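Local coordinates for uncharacterized protein (Nitrosospira multiformis, PDB 3LMF) that is of unknown function but, as a member of a copper-storage-like family of cysteine-rich four-helix bundles, may bind and store copper(I) ions, at residues E54-S59 and E79-C84; I15-H20 and A105-K110; L46-N51 and A85-Q90. All blocks are in the same frame, centred on the assembly; numbering follows the deposited sequence.

Contact 1 of 3, residues E54-S59 and E79-C84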
# COMPACT_ATOMS: atom_id res chain seq x y z
N GLU A 54 -3.04 -5.72 -5.77
CA GLU A 54 -1.90 -5.52 -4.89
C GLU A 54 -0.57 -5.61 -5.65
O GLU A 54 0.22 -4.67 -5.64
CB GLU A 54 -1.91 -6.57 -3.78
CG GLU A 54 -0.81 -6.43 -2.74
CD GLU A 54 -1.02 -5.25 -1.83
OE1 GLU A 54 -0.24 -5.09 -0.87
OE2 GLU A 54 -1.97 -4.48 -2.08
N ILE A 55 -0.33 -6.75 -6.30
CA ILE A 55 0.91 -6.94 -7.04
C ILE A 55 1.09 -5.88 -8.14
O ILE A 55 2.19 -5.37 -8.32
CB ILE A 55 1.01 -8.37 -7.66
CG1 ILE A 55 2.45 -8.65 -8.12
CG2 ILE A 55 0.10 -8.50 -8.86
CD1 ILE A 55 3.51 -8.52 -7.02
N CYS A 56 0.02 -5.51 -8.84
CA CYS A 56 0.15 -4.49 -9.88
C CYS A 56 0.57 -3.15 -9.27
O CYS A 56 1.39 -2.43 -9.83
CB CYS A 56 -1.16 -4.32 -10.66
SG CYS A 56 -1.54 -5.70 -11.76
N GLN A 57 0.00 -2.84 -8.11
CA GLN A 57 0.32 -1.60 -7.42
C GLN A 57 1.78 -1.60 -6.97
O GLN A 57 2.44 -0.57 -6.96
CB GLN A 57 -0.61 -1.42 -6.22
CG GLN A 57 -0.60 -0.04 -5.60
CD GLN A 57 -1.76 0.17 -4.65
OE1 GLN A 57 -1.88 1.23 -4.03
NE2 GLN A 57 -2.63 -0.83 -4.53
N THR A 58 2.27 -2.78 -6.60
CA THR A 58 3.66 -2.92 -6.16
C THR A 58 4.59 -2.72 -7.35
O THR A 58 5.58 -1.98 -7.27
CB THR A 58 3.88 -4.31 -5.50
OG1 THR A 58 3.05 -4.42 -4.34
CG2 THR A 58 5.33 -4.51 -5.10
N SER A 59 4.27 -3.37 -8.46
CA SER A 59 5.07 -3.24 -9.68
C SER A 59 5.11 -1.77 -10.10
O SER A 59 6.16 -1.23 -10.43
CB SER A 59 4.46 -4.08 -10.80
OG SER A 59 4.53 -5.47 -10.46
N GLU A 79 2.48 -13.34 -13.83
CA GLU A 79 1.93 -14.63 -13.48
C GLU A 79 0.56 -14.48 -12.80
O GLU A 79 -0.39 -15.18 -13.14
CB GLU A 79 2.90 -15.37 -12.57
CG GLU A 79 2.69 -16.87 -12.51
CD GLU A 79 3.80 -17.57 -11.76
OE1 GLU A 79 4.98 -17.33 -12.10
OE2 GLU A 79 3.50 -18.35 -10.83
N ILE A 80 0.47 -13.55 -11.85
CA ILE A 80 -0.78 -13.31 -11.13
C ILE A 80 -1.85 -12.71 -12.03
O ILE A 80 -3.03 -13.04 -11.91
CB ILE A 80 -0.53 -12.39 -9.91
CG1 ILE A 80 0.43 -13.08 -8.95
CG2 ILE A 80 -1.84 -12.05 -9.22
CD1 ILE A 80 0.98 -12.19 -7.86
N CYS A 81 -1.44 -11.84 -12.95
CA CYS A 81 -2.38 -11.23 -13.88
C CYS A 81 -3.00 -12.29 -14.80
O CYS A 81 -4.21 -12.25 -15.06
CB CYS A 81 -1.68 -10.16 -14.73
SG CYS A 81 -1.30 -8.60 -13.84
N ASP A 82 -2.18 -13.22 -15.30
CA ASP A 82 -2.69 -14.29 -16.17
C ASP A 82 -3.71 -15.13 -15.43
O ASP A 82 -4.74 -15.50 -15.99
CB ASP A 82 -1.56 -15.21 -16.66
CG ASP A 82 -0.79 -14.63 -17.83
OD1 ASP A 82 -1.41 -14.12 -18.79
OD2 ASP A 82 0.46 -14.70 -17.80
N ALA A 83 -3.41 -15.46 -14.18
CA ALA A 83 -4.34 -16.27 -13.41
C ALA A 83 -5.63 -15.49 -13.16
O ALA A 83 -6.72 -16.04 -13.28
CB ALA A 83 -3.71 -16.70 -12.08
N CYS A 84 -5.52 -14.20 -12.85
CA CYS A 84 -6.72 -13.40 -12.60
C CYS A 84 -7.57 -13.28 -13.86
O CYS A 84 -8.80 -13.31 -13.79
CB CYS A 84 -6.34 -12.01 -12.08
SG CYS A 84 -7.76 -10.95 -11.62
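I55 and I80 bury the most surface in this contact, and they meet by letting one methyl nestle against a branched stem. The CD1 of I80 comes to 3.8 Å from both CB and CG1 of I55, while I80 CD1 and I55 CG2 are 3.9 Å apart, so a single terminal methyl rests at the fork of the other side chain. It can do so because I80 extends its longer branch (chi2 168°) across to helix 43-64, its CG1 lying anti to the carbonyl carbon. Beta-branching suits I55 by offering a fork close to its backbone, and the long arm of I80 suits the other side by reaching it across two antiparallel helices.

One residue further along each helix the chemistry changes from hydrocarbon to thiol. C56 SG and C81 SG stand 3.6 Å apart, and each CB-SG bond points nearly straight at the opposing sulfur; they approach tip to tip, at a separation far too long for a disulfide. C77, C52 and C104 lie close by, putting the pair in the cysteine-rich interior of the four-helix bundle. A turn further on, S59 OG donates to I55 O at 3.2 Å from above the carbonyl plane, so its hydroxyl is satisfied within its own helix. On the outer side I80 packs on F62 of the second subunit.

A greasy isoleucine pair thus flanks two facing, unlinked sulfurs. Soft thiols brought together in an apolar interior are consistent with the copper(I) sites of copper-storage relatives, although the contact itself is held by van der Waals packing alone.

Contact 2 of 3, residues I15-H20 and A105-K110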
# COMPACT_ATOMS: atom_id res chain seq x y z
N ILE A 15 4.13 0.86 -17.01
CA ILE A 15 3.66 1.61 -15.85
C ILE A 15 2.17 1.90 -15.99
O ILE A 15 1.39 1.65 -15.07
CB ILE A 15 4.44 2.94 -15.70
CG1 ILE A 15 5.77 2.66 -14.98
CG2 ILE A 15 3.62 3.96 -14.93
CD1 ILE A 15 6.66 3.87 -14.85
N ASP A 16 1.77 2.39 -17.16
CA ASP A 16 0.36 2.70 -17.39
C ASP A 16 -0.50 1.44 -17.38
O ASP A 16 -1.65 1.47 -16.94
CB ASP A 16 0.18 3.44 -18.72
CG ASP A 16 0.83 4.81 -18.70
OD1 ASP A 16 0.92 5.41 -17.60
OD2 ASP A 16 1.24 5.30 -19.78
N ALA A 17 0.06 0.33 -17.86
CA ALA A 17 -0.65 -0.93 -17.90
C ALA A 17 -0.90 -1.45 -16.48
O ALA A 17 -2.02 -1.86 -16.15
CB ALA A 17 0.14 -1.96 -18.71
N CYS A 18 0.13 -1.44 -15.65
CA CYS A 18 -0.01 -1.88 -14.27
C CYS A 18 -0.98 -0.96 -13.53
O CYS A 18 -1.84 -1.43 -12.78
CB CYS A 18 1.34 -1.88 -13.55
SG CYS A 18 2.40 -3.27 -13.95
N ASN A 19 -0.85 0.34 -13.74
CA ASN A 19 -1.73 1.32 -13.09
C ASN A 19 -3.18 1.09 -13.51
O ASN A 19 -4.08 1.10 -12.67
CB ASN A 19 -1.28 2.76 -13.43
CG ASN A 19 -2.08 3.84 -12.68
OD1 ASN A 19 -2.30 3.75 -11.48
ND2 ASN A 19 -2.51 4.86 -13.41
N HIS A 20 -3.41 0.86 -14.80
CA HIS A 20 -4.76 0.63 -15.30
C HIS A 20 -5.35 -0.67 -14.74
O HIS A 20 -6.49 -0.70 -14.29
CB HIS A 20 -4.76 0.59 -16.83
CG HIS A 20 -6.12 0.40 -17.44
ND1 HIS A 20 -7.09 1.38 -17.41
CD2 HIS A 20 -6.67 -0.66 -18.06
CE1 HIS A 20 -8.18 0.92 -17.99
NE2 HIS A 20 -7.96 -0.31 -18.40
N ALA A 105 -0.08 -8.29 -18.11
CA ALA A 105 0.77 -9.49 -18.05
C ALA A 105 1.81 -9.49 -19.17
O ALA A 105 2.96 -9.91 -18.97
CB ALA A 105 -0.09 -10.75 -18.14
N GLU A 106 1.41 -9.03 -20.35
CA GLU A 106 2.30 -8.96 -21.50
C GLU A 106 3.40 -7.92 -21.27
O GLU A 106 4.58 -8.20 -21.51
CB GLU A 106 1.50 -8.61 -22.76
CG GLU A 106 2.37 -8.33 -23.98
CD GLU A 106 1.56 -8.01 -25.24
OE1 GLU A 106 2.18 -7.56 -26.23
OE2 GLU A 106 0.32 -8.23 -25.25
N HIS A 107 3.03 -6.73 -20.81
CA HIS A 107 4.04 -5.70 -20.56
C HIS A 107 4.97 -6.13 -19.43
O HIS A 107 6.17 -5.89 -19.49
CB HIS A 107 3.41 -4.36 -20.20
CG HIS A 107 2.77 -3.66 -21.36
ND1 HIS A 107 1.42 -3.75 -21.62
CD2 HIS A 107 3.30 -2.91 -22.34
CE1 HIS A 107 1.15 -3.07 -22.72
NE2 HIS A 107 2.27 -2.55 -23.18
N CYS A 108 4.41 -6.74 -18.40
CA CYS A 108 5.22 -7.18 -17.28
C CYS A 108 6.21 -8.25 -17.73
O CYS A 108 7.35 -8.26 -17.27
CB CYS A 108 4.33 -7.69 -16.14
SG CYS A 108 3.56 -6.33 -15.20
N ARG A 109 5.79 -9.13 -18.63
CA ARG A 109 6.69 -10.16 -19.13
C ARG A 109 7.85 -9.50 -19.87
O ARG A 109 8.99 -9.95 -19.78
CB ARG A 109 5.96 -11.15 -20.05
CG ARG A 109 5.48 -12.41 -19.32
CD ARG A 109 4.98 -13.48 -20.28
NE ARG A 109 3.79 -13.03 -21.01
CZ ARG A 109 2.56 -13.01 -20.51
NH1 ARG A 109 1.55 -12.58 -21.25
NH2 ARG A 109 2.34 -13.43 -19.27
N LYS A 110 7.56 -8.42 -20.59
CA LYS A 110 8.60 -7.70 -21.32
C LYS A 110 9.59 -7.09 -20.33
O LYS A 110 10.79 -7.09 -20.57
CB LYS A 110 8.00 -6.60 -22.19
CG LYS A 110 7.04 -7.12 -23.24
CD LYS A 110 6.49 -5.99 -24.09
CE LYS A 110 5.40 -6.51 -25.02
NZ LYS A 110 5.90 -7.66 -25.83
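A17 and H107 bring together helices 8-36 and 95-112, the first and last members of an antiparallel four-helix bundle, the fold of the copper-storage-like family. The imidazole can be followed outward from its backbone. CB of H107 leaves its helix toward 8-36, and the torsion that sets CG anti to the carbonyl carbon (chi1 -73°) puts the ring beside the A17 methyl at the outer margin of the interface. CG then reaches the methyl of the opposing alanine, with H107 CG 4.1 Å from A17 CB. The next ring atom comes closer: H107 ND1 lies 3.6 Å from A17 CB, the methyl approaching obliquely. This nitrogen also has a polar partner, the backbone carbonyl O of Q103 one turn earlier in its own helix, to which it is hydrogen-bonded; that bond helps fix the rotation of the imidazole. The ring packs in addition on A13 and C14 of helix 8-36.

Alanine suits its place because a small methyl lets the two backbones come close with the ring alongside, the CA atoms of A17 and H107 being only 7.2 Å apart. Histidine suits its own because it can bury part of its ring while its ND1 is satisfied from within the helix. On the outer side of helix 8-36, D16 forms a salt bridge with R23 of the third subunit.

Deeper in the bundle two cysteines face each other. C18 and C108 adopt almost the same rotamer, each sulfur beside its backbone N, and C77 and C104 are near neighbours. Their thiols are not joined: C18 SG stands 3.5 Å from C108 SG, with the CB-SG bonds aimed at one another at angles of about 162° at C18 SG and 167° at C108 SG.

Contact 3 of 3, residues L46-N51 and A85-Q90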
# COMPACT_ATOMS: atom_id res chain seq x y z
N LEU A 46 -12.20 -13.78 -5.54
CA LEU A 46 -12.02 -12.48 -4.91
C LEU A 46 -10.58 -12.30 -4.41
O LEU A 46 -9.98 -11.25 -4.66
CB LEU A 46 -13.02 -12.29 -3.77
CG LEU A 46 -13.36 -10.83 -3.49
CD1 LEU A 46 -14.02 -10.20 -4.72
CD2 LEU A 46 -14.27 -10.74 -2.29
N ARG A 47 -10.02 -13.30 -3.73
CA ARG A 47 -8.64 -13.20 -3.25
C ARG A 47 -7.73 -12.85 -4.41
O ARG A 47 -6.89 -11.95 -4.32
CB ARG A 47 -8.11 -14.52 -2.69
CG ARG A 47 -8.59 -14.94 -1.34
CD ARG A 47 -7.63 -15.97 -0.76
NE ARG A 47 -8.20 -16.62 0.42
CZ ARG A 47 -8.96 -17.70 0.37
NH1 ARG A 47 -9.25 -18.27 -0.79
NH2 ARG A 47 -9.46 -18.20 1.50
N LEU A 48 -7.89 -13.59 -5.50
CA LEU A 48 -7.07 -13.38 -6.68
C LEU A 48 -7.23 -11.94 -7.17
O LEU A 48 -6.25 -11.27 -7.48
CB LEU A 48 -7.46 -14.36 -7.79
CG LEU A 48 -6.47 -14.48 -8.95
CD1 LEU A 48 -5.06 -14.71 -8.42
CD2 LEU A 48 -6.90 -15.64 -9.84
N MSE A 49 -8.47 -11.48 -7.20
CA MSE A 49 -8.76 -10.13 -7.65
C MSE A 49 -7.96 -9.11 -6.83
O MSE A 49 -7.32 -8.22 -7.39
CB MSE A 49 -10.24 -9.85 -7.51
CG MSE A 49 -10.75 -8.86 -8.51
SE MSE A 49 -10.81 -9.65 -10.28
CE MSE A 49 -12.27 -8.56 -10.93
N MSE A 50 -8.02 -9.24 -5.51
CA MSE A 50 -7.30 -8.33 -4.62
C MSE A 50 -5.79 -8.52 -4.71
O MSE A 50 -5.04 -7.55 -4.64
CB MSE A 50 -7.77 -8.53 -3.17
CG MSE A 50 -9.22 -8.14 -2.92
SE MSE A 50 -9.63 -6.33 -3.48
CE MSE A 50 -8.46 -5.39 -2.25
N ASN A 51 -5.36 -9.76 -4.88
CA ASN A 51 -3.93 -10.07 -5.00
C ASN A 51 -3.41 -9.38 -6.25
O ASN A 51 -2.36 -8.74 -6.23
CB ASN A 51 -3.70 -11.57 -5.14
CG ASN A 51 -3.88 -12.32 -3.83
OD1 ASN A 51 -3.88 -13.55 -3.79
ND2 ASN A 51 -4.02 -11.57 -2.74
N ALA A 85 -6.92 -13.16 -15.01
CA ALA A 85 -7.64 -13.04 -16.28
C ALA A 85 -8.47 -14.30 -16.55
O ALA A 85 -9.60 -14.22 -17.03
CB ALA A 85 -6.66 -12.82 -17.43
N LYS A 86 -7.90 -15.46 -16.23
CA LYS A 86 -8.60 -16.72 -16.45
C LYS A 86 -9.77 -16.86 -15.49
O LYS A 86 -10.83 -17.39 -15.85
CB LYS A 86 -7.63 -17.89 -16.31
CG LYS A 86 -6.59 -17.94 -17.42
CD LYS A 86 -5.68 -19.15 -17.29
CE LYS A 86 -4.61 -19.15 -18.38
NZ LYS A 86 -3.66 -20.29 -18.22
N SER A 87 -9.59 -16.37 -14.27
CA SER A 87 -10.64 -16.43 -13.27
C SER A 87 -11.82 -15.57 -13.72
O SER A 87 -12.97 -15.96 -13.57
CB SER A 87 -10.12 -15.94 -11.92
OG SER A 87 -11.11 -16.06 -10.91
N CYS A 88 -11.52 -14.40 -14.28
CA CYS A 88 -12.58 -13.50 -14.74
C CYS A 88 -13.30 -13.99 -16.00
O CYS A 88 -14.41 -13.55 -16.29
CB CYS A 88 -12.01 -12.10 -14.99
SG CYS A 88 -11.56 -11.19 -13.49
N GLU A 89 -12.67 -14.89 -16.75
CA GLU A 89 -13.28 -15.43 -17.97
C GLU A 89 -14.57 -16.18 -17.63
O GLU A 89 -15.49 -16.24 -18.45
CB GLU A 89 -12.32 -16.38 -18.69
CG GLU A 89 -11.12 -15.69 -19.33
CD GLU A 89 -10.16 -16.67 -20.00
OE1 GLU A 89 -9.15 -16.20 -20.57
OE2 GLU A 89 -10.40 -17.89 -19.96
N GLN A 90 -14.62 -16.74 -16.43
CA GLN A 90 -15.77 -17.50 -15.95
C GLN A 90 -17.01 -16.62 -15.70
O GLN A 90 -18.13 -17.05 -15.99
CB GLN A 90 -15.42 -18.22 -14.64
CG GLN A 90 -15.56 -19.73 -14.67
CD GLN A 90 -14.32 -20.43 -15.21
OE1 GLN A 90 -13.25 -20.28 -14.59
NE2 GLN A 90 -14.43 -21.12 -16.25
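M49 and C88 make the chalcogen contact, for the modelled methionine is selenomethionine and presents its SE atom to the thiol. C88 SG lies 3.6 Å from M49 SE and 3.7 Å from M49 CE. The CB-SG bond of C88 points almost straight at the selenium, at about 174°, and the CG-SE bond runs nearly in the same line, while CE projects to the side. The bend in the M49 chain (chi2 72°) is what swings the SE across toward helix 70-90. A long, flexible and polarisable side chain suits this place, since it can set its selenium end-on against a thiol without demanding a hydrogen bond.

Helices 43-64 and 70-90 are antiparallel neighbours in the four-helix bundle, and M49 and C88 both reach C97 of helix 95-112 and M94 in the loop before it, near one end of the cysteine-lined core.

The hydrocarbon contact lies beside them: L48 CD2 rests 3.8 Å from S87 CB, the methylene of the serine. Serine is small enough to admit the leucine, and its OG serves a different partner, hydrogen bonding to H45 ND1.

Overall arrangement
The three contacts pair the four helices of one antiparallel bundle two by two. Contacts 1 and 3 both join helix 43-64 to helix 70-90 and have centres about 10 Å apart; C84 SG and M49 SE, 3.6 Å apart, carry the packing from one to the other. Contact 2 closes helix 8-36 onto helix 95-112, about 9 Å from contact 1 and 17 Å from contact 3 between centres. The D82-R109 salt bridge and the packing of C56 on C18 join the two pairs. Along the chain the loops are nested, contact 1 within contact 3 and both within contact 2. Each contact brings a sulfur or selenium pair into the interior, which would be consistent with metal storage.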